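Local coordinates for BAR/IMD domain-containing adapter protein 2-like 2 (Mus musculus, PDB 3OK8), which binds phosphoinositides and, through the I-BAR (IMD) domain described here, shapes membranes into planar or gently curved structures, at residues A[27-32]-A[108-113]; A[35-40]-A[101-106]; A[12-17]-A[176-181]. All blocks are in the same frame, centred on the assembly; numbering follows the deposited sequence. Where two conformers were deposited one is given.

Contact 1. Residues A[27-32]-A[108-113]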
ATOM      1  N   PRO A  27     -14.805   7.547 -23.332  1.00 41.61           N
ATOM      2  CA  PRO A  27     -14.012   6.309 -23.362  1.00 45.96           C
ATOM      3  C   PRO A  27     -12.952   6.275 -22.262  1.00 57.27           C
ATOM      4  O   PRO A  27     -12.689   5.210 -21.693  1.00 64.23           O
ATOM      5  CB  PRO A  27     -13.337   6.349 -24.740  1.00 41.80           C
ATOM      6  CG  PRO A  27     -14.163   7.319 -25.556  1.00 47.34           C
ATOM      7  CD  PRO A  27     -14.658   8.333 -24.570  1.00 45.01           C
ATOM      8  N   ALA A  28     -12.349   7.422 -21.964  1.00 53.80           N
ATOM      9  CA  ALA A  28     -11.338   7.496 -20.911  1.00 44.63           C
ATOM     10  C   ALA A  28     -11.899   7.093 -19.549  1.00 49.74           C
ATOM     11  O   ALA A  28     -11.161   6.611 -18.689  1.00 48.20           O
ATOM     12  CB  ALA A  28     -10.716   8.880 -20.844  1.00 43.36           C
ATOM     13  N   LEU A  29     -13.201   7.289 -19.359  1.00 52.83           N
ATOM     14  CA  LEU A  29     -13.874   6.880 -18.125  1.00 44.40           C
ATOM     15  C   LEU A  29     -14.069   5.374 -18.065  1.00 47.84           C
ATOM     16  O   LEU A  29     -14.025   4.787 -16.983  1.00 41.22           O
ATOM     17  CB  LEU A  29     -15.231   7.568 -17.963  1.00 40.39           C
ATOM     18  CG  LEU A  29     -15.219   9.052 -17.611  1.00 51.20           C
ATOM     19  CD1 LEU A  29     -16.529   9.418 -16.932  1.00 53.51           C
ATOM     20  CD2 LEU A  29     -14.034   9.394 -16.719  1.00 54.16           C
ATOM     21  N   GLU A  30     -14.316   4.754 -19.215  1.00 33.44           N
ATOM     22  CA  GLU A  30     -14.374   3.299 -19.262  1.00 46.78           C
ATOM     23  C   GLU A  30     -13.009   2.732 -18.906  1.00 41.39           C
ATOM     24  O   GLU A  30     -12.897   1.831 -18.080  1.00 43.92           O
ATOM     25  CB  GLU A  30     -14.817   2.807 -20.634  1.00 48.83           C
ATOM     26  CG  GLU A  30     -16.311   2.594 -20.725  1.00 63.76           C
ATOM     27  CD  GLU A  30     -16.851   2.855 -22.113  1.00 80.56           C
ATOM     28  OE1 GLU A  30     -17.144   1.872 -22.829  1.00 82.87           O
ATOM     29  OE2 GLU A  30     -16.977   4.043 -22.489  1.00 88.79           O
ATOM     30  N   ASN A  31     -11.982   3.293 -19.535  1.00 40.50           N
ATOM     31  CA  ASN A  31     -10.596   2.967 -19.258  1.00 40.75           C
ATOM     32  C   ASN A  31     -10.224   3.068 -17.786  1.00 44.09           C
ATOM     33  O   ASN A  31      -9.631   2.139 -17.229  1.00 35.00           O
ATOM     34  CB  ASN A  31      -9.671   3.863 -20.076  1.00 44.01           C
ATOM     35  CG  ASN A  31      -8.218   3.449 -19.967  1.00 54.33           C
ATOM     36  OD1 ASN A  31      -7.343   4.281 -19.724  1.00 60.67           O
ATOM     37  ND2 ASN A  31      -7.953   2.153 -20.144  1.00 49.67           N
ATOM     38  N   LEU A  32     -10.543   4.196 -17.160  1.00 31.81           N
ATOM     39  CA  LEU A  32     -10.305   4.354 -15.718  1.00 35.44           C
ATOM     40  C   LEU A  32     -11.038   3.302 -14.895  1.00 39.21           C
ATOM     41  O   LEU A  32     -10.561   2.908 -13.831  1.00 49.71           O
ATOM     42  CB  LEU A  32     -10.665   5.768 -15.240  1.00 42.47           C
ATOM     43  CG  LEU A  32      -9.520   6.736 -14.921  1.00 43.45           C
ATOM     44  CD1 LEU A  32      -8.257   6.383 -15.679  1.00 47.34           C
ATOM     45  CD2 LEU A  32      -9.941   8.182 -15.175  1.00 46.14           C
ATOM     46  N   LYS A 108     -21.662   2.558 -13.861  1.00 67.78           N
ATOM     47  CA  LYS A 108     -23.116   2.589 -13.728  1.00 74.07           C
ATOM     48  C   LYS A 108     -23.728   3.725 -14.538  1.00 65.68           C
ATOM     49  O   LYS A 108     -24.891   3.663 -14.943  1.00 67.50           O
ATOM     50  CB  LYS A 108     -23.504   2.746 -12.255  1.00 79.74           C
ATOM     51  CG  LYS A 108     -24.717   1.924 -11.848  1.00 87.38           C
ATOM     52  CD  LYS A 108     -25.503   2.549 -10.700  1.00 90.63           C
ATOM     53  CE  LYS A 108     -26.948   2.056 -10.720  1.00 93.45           C
ATOM     54  NZ  LYS A 108     -27.048   0.588 -11.006  1.00 90.72           N
ATOM     55  N   ASN A 109     -22.935   4.761 -14.780  1.00 58.19           N
ATOM     56  CA  ASN A 109     -23.443   5.983 -15.387  1.00 58.52           C
ATOM     57  C   ASN A 109     -22.749   6.359 -16.695  1.00 51.67           C
ATOM     58  O   ASN A 109     -23.271   7.164 -17.475  1.00 40.76           O
ATOM     59  CB  ASN A 109     -23.348   7.140 -14.379  1.00 66.08           C
ATOM     60  CG  ASN A 109     -24.210   6.919 -13.153  1.00 73.14           C
ATOM     61  OD1 ASN A 109     -23.703   6.642 -12.067  1.00 78.88           O
ATOM     62  ND2 ASN A 109     -25.523   7.040 -13.322  1.00 74.27           N
ATOM     63  N   THR A 110     -21.579   5.779 -16.941  1.00 38.45           N
ATOM     64  CA  THR A 110     -20.819   6.098 -18.155  1.00 55.08           C
ATOM     65  C   THR A 110     -21.626   6.056 -19.465  1.00 57.28           C
ATOM     66  O   THR A 110     -21.492   6.961 -20.275  1.00 57.68           O
ATOM     67  CB  THR A 110     -19.506   5.268 -18.265  1.00 38.14           C
ATOM     68  OG1 THR A 110     -18.397   6.100 -17.913  1.00 48.44           O
ATOM     69  CG2 THR A 110     -19.275   4.776 -19.656  1.00 36.83           C
ATOM     70  N   LYS A 111     -22.461   5.032 -19.661  0.50 61.70           N
ATOM     71  CA  LYS A 111     -23.279   4.946 -20.876  0.50 61.14           C
ATOM     72  C   LYS A 111     -24.524   5.828 -20.771  0.50 60.88           C
ATOM     73  O   LYS A 111     -25.012   6.353 -21.766  0.50 61.10           O
ATOM     74  CB  LYS A 111     -23.645   3.490 -21.179  0.50 63.87           C
ATOM     75  CG  LYS A 111     -25.030   3.064 -20.726  0.50 63.91           C
ATOM     76  CD  LYS A 111     -26.054   3.350 -21.810  0.50 58.60           C
ATOM     77  CE  LYS A 111     -27.365   2.645 -21.535  0.50 56.15           C
ATOM     78  NZ  LYS A 111     -27.236   1.171 -21.670  0.50 56.31           N
ATOM     79  N   LEU A 112     -25.027   5.987 -19.554  1.00 57.96           N
ATOM     80  CA  LEU A 112     -26.143   6.888 -19.294  1.00 62.08           C
ATOM     81  C   LEU A 112     -25.773   8.329 -19.632  1.00 54.58           C
ATOM     82  O   LEU A 112     -26.616   9.118 -20.041  1.00 47.81           O
ATOM     83  CB  LEU A 112     -26.561   6.819 -17.822  1.00 65.85           C
ATOM     84  CG  LEU A 112     -27.529   5.702 -17.431  1.00 63.94           C
ATOM     85  CD1 LEU A 112     -27.918   5.822 -15.955  1.00 47.75           C
ATOM     86  CD2 LEU A 112     -28.766   5.753 -18.330  1.00 64.13           C
ATOM     87  N   ASP A 113     -24.505   8.671 -19.454  1.00 47.41           N
ATOM     88  CA  ASP A 113     -24.064  10.016 -19.750  1.00 46.04           C
ATOM     89  C   ASP A 113     -23.546  10.128 -21.181  1.00 47.52           C
ATOM     90  O   ASP A 113     -23.535  11.216 -21.751  1.00 34.80           O
ATOM     91  CB  ASP A 113     -23.014  10.489 -18.752  1.00 53.15           C
ATOM     92  CG  ASP A 113     -22.661  11.947 -18.940  1.00 60.38           C
ATOM     93  OD1 ASP A 113     -23.284  12.808 -18.277  1.00 64.01           O
ATOM     94  OD2 ASP A 113     -21.779  12.232 -19.777  1.00 58.32           O
TER
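T110 points its side chain at the neighbouring helix and meets two residues there, L29 and E30. Its two branches divide the work. OG1 turns to L29, where it lies 3.5 Å from CB of L29. CD1 of L29 is a second, looser neighbour of the same OG1, at 3.9 Å. The methyl CG2 of T110 turns to E30 instead. It sits 3.8 Å from CG of E30 and 3.7 Å from OE2 of E30. Both leucine and glutamate pass the threonine at a slant. In L29, CG stands anti to the carbonyl carbon (chi1 -72°), and the chain then runs on past the hydroxyl. E30 starts off alongside the contact, and a bend at chi2 (149°) brings OE2 of the carboxylate up to the threonine methyl. These touches are van der Waals packing. L29 and T110 are buried, while E30 lies at the exposed margin. The backbone O of T110 accepts a hydrogen bond from ND2 of N26, which ties the helices together one turn earlier. D113 makes a salt bridge with R185 on helix 153-217. A28, N31 and L32 pack on the second subunit, against I60, K59 and I57 of that chain. This is side-by-side packing of the first two long helices in the three-helix bundle of an I-BAR domain, next to its dimer interface.

Contact 2. Residues A[35-40]-A[101-106]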
ATOM      1  N   LEU A  35      -8.628   0.176 -15.593  1.00 28.10           N
ATOM      2  CA  LEU A  35      -7.395   0.317 -14.845  1.00 39.26           C
ATOM      3  C   LEU A  35      -7.692   0.351 -13.356  1.00 49.12           C
ATOM      4  O   LEU A  35      -6.909  -0.143 -12.548  1.00 46.74           O
ATOM      5  CB  LEU A  35      -6.665   1.586 -15.271  1.00 38.84           C
ATOM      6  CG  LEU A  35      -6.173   1.557 -16.711  1.00 47.32           C
ATOM      7  CD1 LEU A  35      -5.609   2.907 -17.117  1.00 39.84           C
ATOM      8  CD2 LEU A  35      -5.141   0.433 -16.882  1.00 38.87           C
ATOM      9  N   GLY A  36      -8.831   0.944 -13.002  1.00 51.52           N
ATOM     10  CA  GLY A  36      -9.251   1.036 -11.619  1.00 34.22           C
ATOM     11  C   GLY A  36      -9.501  -0.334 -11.004  1.00 37.52           C
ATOM     12  O   GLY A  36      -9.145  -0.587  -9.856  1.00 28.39           O
ATOM     13  N   ASN A  37     -10.111  -1.236 -11.761  1.00 30.51           N
ATOM     14  CA  ASN A  37     -10.389  -2.557 -11.213  1.00 46.28           C
ATOM     15  C   ASN A  37      -9.111  -3.384 -10.976  1.00 44.05           C
ATOM     16  O   ASN A  37      -9.013  -4.123  -9.988  1.00 38.87           O
ATOM     17  CB  ASN A  37     -11.425  -3.279 -12.069  1.00 48.98           C
ATOM     18  CG  ASN A  37     -12.842  -2.883 -11.697  1.00 53.39           C
ATOM     19  OD1 ASN A  37     -13.120  -2.588 -10.534  1.00 59.19           O
ATOM     20  ND2 ASN A  37     -13.743  -2.873 -12.673  1.00 42.54           N
ATOM     21  N   ASN A  38      -8.141  -3.221 -11.876  1.00 36.14           N
ATOM     22  CA  ASN A  38      -6.797  -3.776 -11.738  1.00 41.39           C
ATOM     23  C   ASN A  38      -6.128  -3.274 -10.469  1.00 42.71           C
ATOM     24  O   ASN A  38      -5.474  -4.026  -9.746  1.00 36.30           O
ATOM     25  CB  ASN A  38      -5.923  -3.346 -12.914  1.00 42.73           C
ATOM     26  CG  ASN A  38      -6.208  -4.123 -14.187  1.00 45.66           C
ATOM     27  OD1 ASN A  38      -7.011  -5.064 -14.213  1.00 33.43           O
ATOM     28  ND2 ASN A  38      -5.535  -3.731 -15.257  1.00 43.03           N
ATOM     29  N   TYR A  39      -6.277  -1.979 -10.230  1.00 37.52           N
ATOM     30  CA  TYR A  39      -5.785  -1.332  -9.020  1.00 45.11           C
ATOM     31  C   TYR A  39      -6.345  -1.998  -7.745  1.00 46.80           C
ATOM     32  O   TYR A  39      -5.606  -2.297  -6.803  1.00 41.09           O
ATOM     33  CB  TYR A  39      -6.188   0.137  -9.077  1.00 49.64           C
ATOM     34  CG  TYR A  39      -5.368   1.091  -8.243  1.00 51.23           C
ATOM     35  CD1 TYR A  39      -4.515   0.641  -7.246  1.00 46.74           C
ATOM     36  CD2 TYR A  39      -5.479   2.461  -8.436  1.00 51.41           C
ATOM     37  CE1 TYR A  39      -3.778   1.536  -6.484  1.00 45.29           C
ATOM     38  CE2 TYR A  39      -4.756   3.356  -7.679  1.00 44.84           C
ATOM     39  CZ  TYR A  39      -3.911   2.896  -6.702  1.00 48.00           C
ATOM     40  OH  TYR A  39      -3.195   3.816  -5.960  1.00 43.49           O
ATOM     41  N   LEU A  40      -7.654  -2.231  -7.716  1.00 44.45           N
ATOM     42  CA  LEU A  40      -8.289  -2.883  -6.573  1.00 34.21           C
ATOM     43  C   LEU A  40      -7.730  -4.280  -6.362  1.00 40.32           C
ATOM     44  O   LEU A  40      -7.401  -4.660  -5.240  1.00 39.15           O
ATOM     45  CB  LEU A  40      -9.800  -2.997  -6.768  1.00 30.49           C
ATOM     46  CG  LEU A  40     -10.638  -1.743  -6.565  1.00 45.57           C
ATOM     47  CD1 LEU A  40     -12.000  -1.915  -7.232  1.00 40.84           C
ATOM     48  CD2 LEU A  40     -10.780  -1.456  -5.087  1.00 46.55           C
ATOM     49  N   ASP A 101     -17.733   4.350  -4.145  1.00 51.04           N
ATOM     50  CA  ASP A 101     -18.038   5.762  -4.426  1.00 50.75           C
ATOM     51  C   ASP A 101     -17.579   6.235  -5.798  1.00 51.04           C
ATOM     52  O   ASP A 101     -18.091   7.228  -6.349  1.00 36.00           O
ATOM     53  CB  ASP A 101     -17.366   6.658  -3.380  1.00 60.91           C
ATOM     54  CG  ASP A 101     -18.195   6.814  -2.121  1.00 64.59           C
ATOM     55  OD1 ASP A 101     -17.712   6.412  -1.046  1.00 65.12           O
ATOM     56  OD2 ASP A 101     -19.323   7.347  -2.206  1.00 67.90           O
ATOM     57  N   LEU A 102     -16.588   5.548  -6.342  1.00 36.44           N
ATOM     58  CA  LEU A 102     -15.970   6.031  -7.557  1.00 36.42           C
ATOM     59  C   LEU A 102     -16.139   5.031  -8.700  1.00 42.32           C
ATOM     60  O   LEU A 102     -16.776   5.342  -9.705  1.00 36.86           O
ATOM     61  CB  LEU A 102     -14.505   6.356  -7.276  1.00 33.18           C
ATOM     62  CG  LEU A 102     -13.687   7.178  -8.261  1.00 41.71           C
ATOM     63  CD1 LEU A 102     -12.556   7.854  -7.530  1.00 42.77           C
ATOM     64  CD2 LEU A 102     -13.153   6.322  -9.378  1.00 47.03           C
ATOM     65  N   LEU A 103     -15.609   3.821  -8.518  1.00 37.50           N
ATOM     66  CA  LEU A 103     -15.589   2.809  -9.568  1.00 42.83           C
ATOM     67  C   LEU A 103     -16.958   2.226  -9.954  1.00 52.46           C
ATOM     68  O   LEU A 103     -17.186   1.934 -11.126  1.00 67.09           O
ATOM     69  CB  LEU A 103     -14.596   1.695  -9.209  1.00 43.97           C
ATOM     70  CG  LEU A 103     -13.156   1.763  -9.738  1.00 46.69           C
ATOM     71  CD1 LEU A 103     -12.686   3.172 -10.017  1.00 35.98           C
ATOM     72  CD2 LEU A 103     -12.179   1.057  -8.777  1.00 36.17           C
ATOM     73  N   GLN A 104     -17.863   2.052  -8.995  1.00 48.77           N
ATOM     74  CA  GLN A 104     -19.215   1.585  -9.325  1.00 52.42           C
ATOM     75  C   GLN A 104     -20.030   2.721  -9.941  1.00 56.23           C
ATOM     76  O   GLN A 104     -21.012   2.504 -10.666  1.00 33.83           O
ATOM     77  CB  GLN A 104     -19.939   1.060  -8.087  1.00 62.56           C
ATOM     78  CG  GLN A 104     -19.461  -0.290  -7.591  1.00 69.96           C
ATOM     79  CD  GLN A 104     -20.209  -0.738  -6.339  1.00 78.81           C
ATOM     80  OE1 GLN A 104     -19.747  -1.606  -5.609  1.00 79.22           O
ATOM     81  NE2 GLN A 104     -21.372  -0.143  -6.091  1.00 78.91           N
ATOM     82  N   HIS A 105     -19.616   3.945  -9.645  1.00 61.36           N
ATOM     83  CA  HIS A 105     -20.322   5.109 -10.152  1.00 62.25           C
ATOM     84  C   HIS A 105     -20.117   5.278 -11.658  1.00 66.38           C
ATOM     85  O   HIS A 105     -21.077   5.478 -12.411  1.00 67.16           O
ATOM     86  CB  HIS A 105     -19.871   6.365  -9.406  1.00 66.85           C
ATOM     87  CG  HIS A 105     -20.844   7.495  -9.501  1.00 75.57           C
ATOM     88  ND1 HIS A 105     -20.666   8.558 -10.360  1.00 82.01           N
ATOM     89  CD2 HIS A 105     -22.014   7.720  -8.859  1.00 76.99           C
ATOM     90  CE1 HIS A 105     -21.683   9.394 -10.237  1.00 83.27           C
ATOM     91  NE2 HIS A 105     -22.514   8.908  -9.332  1.00 80.43           N
ATOM     92  N   MET A 106     -18.866   5.196 -12.093  1.00 62.63           N
ATOM     93  CA  MET A 106     -18.541   5.403 -13.493  1.00 60.10           C
ATOM     94  C   MET A 106     -19.136   4.332 -14.399  1.00 63.76           C
ATOM     95  O   MET A 106     -19.758   4.656 -15.406  1.00 75.85           O
ATOM     96  CB  MET A 106     -17.033   5.505 -13.696  1.00 50.07           C
ATOM     97  CG  MET A 106     -16.444   6.841 -13.272  1.00 44.74           C
ATOM     98  SD  MET A 106     -14.633   6.777 -13.218  1.00 63.35           S
ATOM     99  CE  MET A 106     -14.266   8.219 -12.213  1.00 74.01           C
TER
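L103 reaches from helix 71-147 to G36, N37 and L40 of helix 5-66. These are the first two helices of the I-BAR three-helix bundle. The short segments run roughly antiparallel, at 143°, with their axes 10.7 Å apart. CA of L103 is nearest to CA of G36, at 6.9 Å.

CB of L103 points toward helix 5-66 but stops short of it. CG comes next and carries the two methyls into the contact. The torsions of L103 are unusual for a leucine, with chi1 at -94° and chi2 at 27°, and they spread the methyls over different atoms. CD1 lies beside G36, 4.4 Å from CA of G36. G36 has no side chain, and this lets CD1 come in close against its backbone. CD2 is the busier branch. It rests 3.6 Å from O of G36, the same carbonyl that accepts the backbone hydrogen bond from N of L40. OD1 of N37 is a looser neighbour of CD2, at 4.2 Å, and the N37 and L103 side chains run alongside each other, pointing opposite ways.

L40 meets L103 tip to tip. With CG of L40 anti to its carbonyl carbon, CD1 is carried up against CD2 of L103. L40 also packs on V95 and H99 and L103 on F98, all on helix 71-147. Next to L103 on helix 71-147, L102 touches H193 and L196 of helix 153-217 and Y53 of the second subunit. A wider pi-type turn occupies 101-103, where the backbone leads into L103. The tightest touch is between the leucine methyls: CD1 of L40 and CD2 of L103 are 3.4 Å apart, closer than usual van der Waals contact.

Contact 3. Residues A[12-17]-A[176-181]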
ATOM      1  N   ARG A  12     -18.852  24.493 -35.907  1.00 52.89           N
ATOM      2  CA  ARG A  12     -17.709  23.582 -35.858  1.00 50.13           C
ATOM      3  C   ARG A  12     -17.097  23.501 -34.460  1.00 46.91           C
ATOM      4  O   ARG A  12     -16.733  22.423 -34.001  1.00 39.78           O
ATOM      5  CB  ARG A  12     -16.644  23.987 -36.883  1.00 51.30           C
ATOM      6  CG  ARG A  12     -16.909  23.468 -38.293  1.00 67.46           C
ATOM      7  CD  ARG A  12     -16.296  24.356 -39.382  1.00 72.62           C
ATOM      8  NE  ARG A  12     -15.191  25.180 -38.896  1.00 82.50           N
ATOM      9  CZ  ARG A  12     -15.079  26.494 -39.096  1.00 87.88           C
ATOM     10  NH1 ARG A  12     -15.999  27.154 -39.798  1.00 93.09           N
ATOM     11  NH2 ARG A  12     -14.033  27.150 -38.604  1.00 84.84           N
ATOM     12  N   SER A  13     -16.990  24.647 -33.793  1.00 44.96           N
ATOM     13  CA  SER A  13     -16.399  24.726 -32.462  1.00 50.56           C
ATOM     14  C   SER A  13     -17.240  24.003 -31.422  1.00 53.60           C
ATOM     15  O   SER A  13     -16.709  23.345 -30.532  1.00 50.32           O
ATOM     16  CB  SER A  13     -16.209  26.182 -32.046  1.00 49.42           C
ATOM     17  OG  SER A  13     -14.945  26.660 -32.471  1.00 59.93           O
ATOM     18  N   THR A  14     -18.555  24.138 -31.535  1.00 48.05           N
ATOM     19  CA  THR A  14     -19.477  23.451 -30.641  1.00 51.08           C
ATOM     20  C   THR A  14     -19.439  21.942 -30.878  1.00 53.00           C
ATOM     21  O   THR A  14     -19.607  21.147 -29.951  1.00 42.17           O
ATOM     22  CB  THR A  14     -20.914  23.953 -30.840  1.00 49.66           C
ATOM     23  OG1 THR A  14     -20.952  25.375 -30.673  1.00 51.29           O
ATOM     24  CG2 THR A  14     -21.847  23.300 -29.836  1.00 42.24           C
ATOM     25  N   MET A  15     -19.217  21.559 -32.129  1.00 49.82           N
ATOM     26  CA  MET A  15     -19.183  20.158 -32.515  1.00 45.16           C
ATOM     27  C   MET A  15     -17.901  19.486 -32.040  1.00 49.45           C
ATOM     28  O   MET A  15     -17.911  18.325 -31.650  1.00 54.10           O
ATOM     29  CB  MET A  15     -19.337  20.028 -34.029  1.00 49.38           C
ATOM     30  CG  MET A  15     -20.783  20.118 -34.481  1.00 47.55           C
ATOM     31  SD  MET A  15     -21.683  18.621 -34.030  1.00 62.45           S
ATOM     32  CE  MET A  15     -23.223  19.306 -33.463  1.00 28.94           C
ATOM     33  N   ALA A  16     -16.805  20.236 -32.067  1.00 46.24           N
ATOM     34  CA  ALA A  16     -15.520  19.760 -31.580  1.00 45.46           C
ATOM     35  C   ALA A  16     -15.585  19.404 -30.094  1.00 49.46           C
ATOM     36  O   ALA A  16     -14.860  18.530 -29.626  1.00 48.80           O
ATOM     37  CB  ALA A  16     -14.460  20.812 -31.815  1.00 39.77           C
ATOM     38  N   ILE A  17     -16.453  20.096 -29.364  1.00 42.28           N
ATOM     39  CA  ILE A  17     -16.600  19.909 -27.930  1.00 35.16           C
ATOM     40  C   ILE A  17     -17.437  18.684 -27.583  1.00 42.89           C
ATOM     41  O   ILE A  17     -17.036  17.871 -26.748  1.00 44.54           O
ATOM     42  CB  ILE A  17     -17.217  21.134 -27.273  1.00 33.71           C
ATOM     43  CG1 ILE A  17     -16.222  22.291 -27.303  1.00 35.63           C
ATOM     44  CG2 ILE A  17     -17.647  20.798 -25.843  1.00 27.85           C
ATOM     45  CD1 ILE A  17     -16.794  23.605 -26.801  1.00 47.83           C
ATOM     46  N   ARG A 176     -21.518  27.998 -25.348  1.00 50.06           N
ATOM     47  CA  ARG A 176     -21.338  28.173 -23.914  1.00 53.77           C
ATOM     48  C   ARG A 176     -21.877  26.962 -23.145  1.00 45.37           C
ATOM     49  O   ARG A 176     -21.207  26.427 -22.264  1.00 38.14           O
ATOM     50  CB  ARG A 176     -22.022  29.460 -23.458  1.00 54.53           C
ATOM     51  CG  ARG A 176     -22.246  29.561 -21.971  1.00 68.12           C
ATOM     52  CD  ARG A 176     -23.449  30.455 -21.655  1.00 72.04           C
ATOM     53  NE  ARG A 176     -23.973  30.196 -20.314  1.00 75.58           N
ATOM     54  CZ  ARG A 176     -24.617  29.084 -19.962  1.00 76.34           C
ATOM     55  NH1 ARG A 176     -25.055  28.933 -18.719  1.00 84.90           N
ATOM     56  NH2 ARG A 176     -24.823  28.116 -20.846  1.00 70.09           N
ATOM     57  N   ALA A 177     -23.078  26.513 -23.491  1.00 43.71           N
ATOM     58  CA  ALA A 177     -23.661  25.357 -22.821  1.00 44.12           C
ATOM     59  C   ALA A 177     -22.848  24.066 -23.041  1.00 43.67           C
ATOM     60  O   ALA A 177     -22.768  23.213 -22.153  1.00 51.36           O
ATOM     61  CB  ALA A 177     -25.103  25.170 -23.246  1.00 36.79           C
ATOM     62  N   ALA A 178     -22.237  23.930 -24.214  1.00 36.87           N
ATOM     63  CA  ALA A 178     -21.421  22.755 -24.509  1.00 39.56           C
ATOM     64  C   ALA A 178     -20.087  22.795 -23.769  1.00 43.51           C
ATOM     65  O   ALA A 178     -19.608  21.761 -23.282  1.00 36.61           O
ATOM     66  CB  ALA A 178     -21.198  22.617 -26.002  1.00 39.85           C
ATOM     67  N   GLU A 179     -19.482  23.983 -23.714  1.00 33.83           N
ATOM     68  CA  GLU A 179     -18.283  24.212 -22.909  1.00 40.69           C
ATOM     69  C   GLU A 179     -18.544  23.845 -21.462  1.00 46.95           C
ATOM     70  O   GLU A 179     -17.715  23.207 -20.802  1.00 45.63           O
ATOM     71  CB  GLU A 179     -17.877  25.686 -22.944  1.00 37.30           C
ATOM     72  CG  GLU A 179     -17.000  26.100 -24.109  1.00 51.58           C
ATOM     73  CD  GLU A 179     -16.731  27.606 -24.118  1.00 62.40           C
ATOM     74  OE1 GLU A 179     -17.628  28.384 -23.701  1.00 59.22           O
ATOM     75  OE2 GLU A 179     -15.626  28.011 -24.542  1.00 59.73           O
ATOM     76  N   LEU A 180     -19.694  24.291 -20.964  1.00 43.95           N
ATOM     77  CA  LEU A 180     -20.068  24.062 -19.582  1.00 46.74           C
ATOM     78  C   LEU A 180     -20.122  22.567 -19.256  1.00 48.25           C
ATOM     79  O   LEU A 180     -19.532  22.127 -18.273  1.00 34.71           O
ATOM     80  CB  LEU A 180     -21.403  24.733 -19.266  1.00 40.92           C
ATOM     81  CG  LEU A 180     -21.788  24.852 -17.790  1.00 47.07           C
ATOM     82  CD1 LEU A 180     -20.636  25.377 -16.940  1.00 43.74           C
ATOM     83  CD2 LEU A 180     -22.999  25.753 -17.640  1.00 47.62           C
ATOM     84  N   GLU A 181     -20.838  21.808 -20.084  1.00 51.46           N
ATOM     85  CA  GLU A 181     -20.950  20.359 -19.941  1.00 42.72           C
ATOM     86  C   GLU A 181     -19.584  19.687 -19.873  1.00 39.04           C
ATOM     87  O   GLU A 181     -19.363  18.762 -19.083  1.00 29.00           O
ATOM     88  CB  GLU A 181     -21.736  19.781 -21.119  1.00 36.68           C
ATOM     89  CG  GLU A 181     -23.201  20.176 -21.124  1.00 48.07           C
ATOM     90  CD  GLU A 181     -23.955  19.676 -19.901  1.00 53.10           C
ATOM     91  OE1 GLU A 181     -24.522  20.520 -19.174  1.00 59.14           O
ATOM     92  OE2 GLU A 181     -23.989  18.445 -19.666  1.00 41.77           O
TER
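I17 and T14 meet A178 and E179, with A178 at the centre. CB of A178 touches CG2 of T14 at 3.9 Å and CG2 of I17 at 4.0 Å. CG2 of I17 also presses on O of A178, at 3.4 Å. The other branch of I17 goes further along: its CD1 lies 3.7 Å from CG of E179, and the two chains pass at an angle. CG2 of I17 is anti to the backbone N, while CG1 stands beside that N (chi1 -70°), which sends the two branches to different residues. An alanine in place of I17 would remove both branches and would probably open a gap beside A178, leaving CG of E179 without its neighbour CD1.

Further out, OG1 of T14 is hydrogen-bonded to O of F10, one turn back. OE2 of E179 is hydrogen-bonded to OG of S68 of the second subunit, which anchors the carboxylate. Y124 of helix 71-147 packs on T14. The segments run nearly parallel, at 19°, with axes 9.3 Å apart. This near-parallel packing joins the first and third helices of the three-helix bundle of the I-BAR domain.

In the fold
All three contacts use helix 5-66. Contacts 1 and 2 join it to helix 71-147, and contact 3 joins it to helix 153-217. Contacts 1 and 2 are neighbours along the same helix pair, with centres about 11 Å apart. Contact 3 lies further along, about 19 Å from contact 1 and 28 Å from contact 2, centre to centre. It does not touch either: nearest atoms are about 6 Å and 13 Å away. Together they sample both neighbours of the first helix in the bundle. Residues of all three also meet the second subunit, as expected in an antiparallel dimer of three-helix bundles.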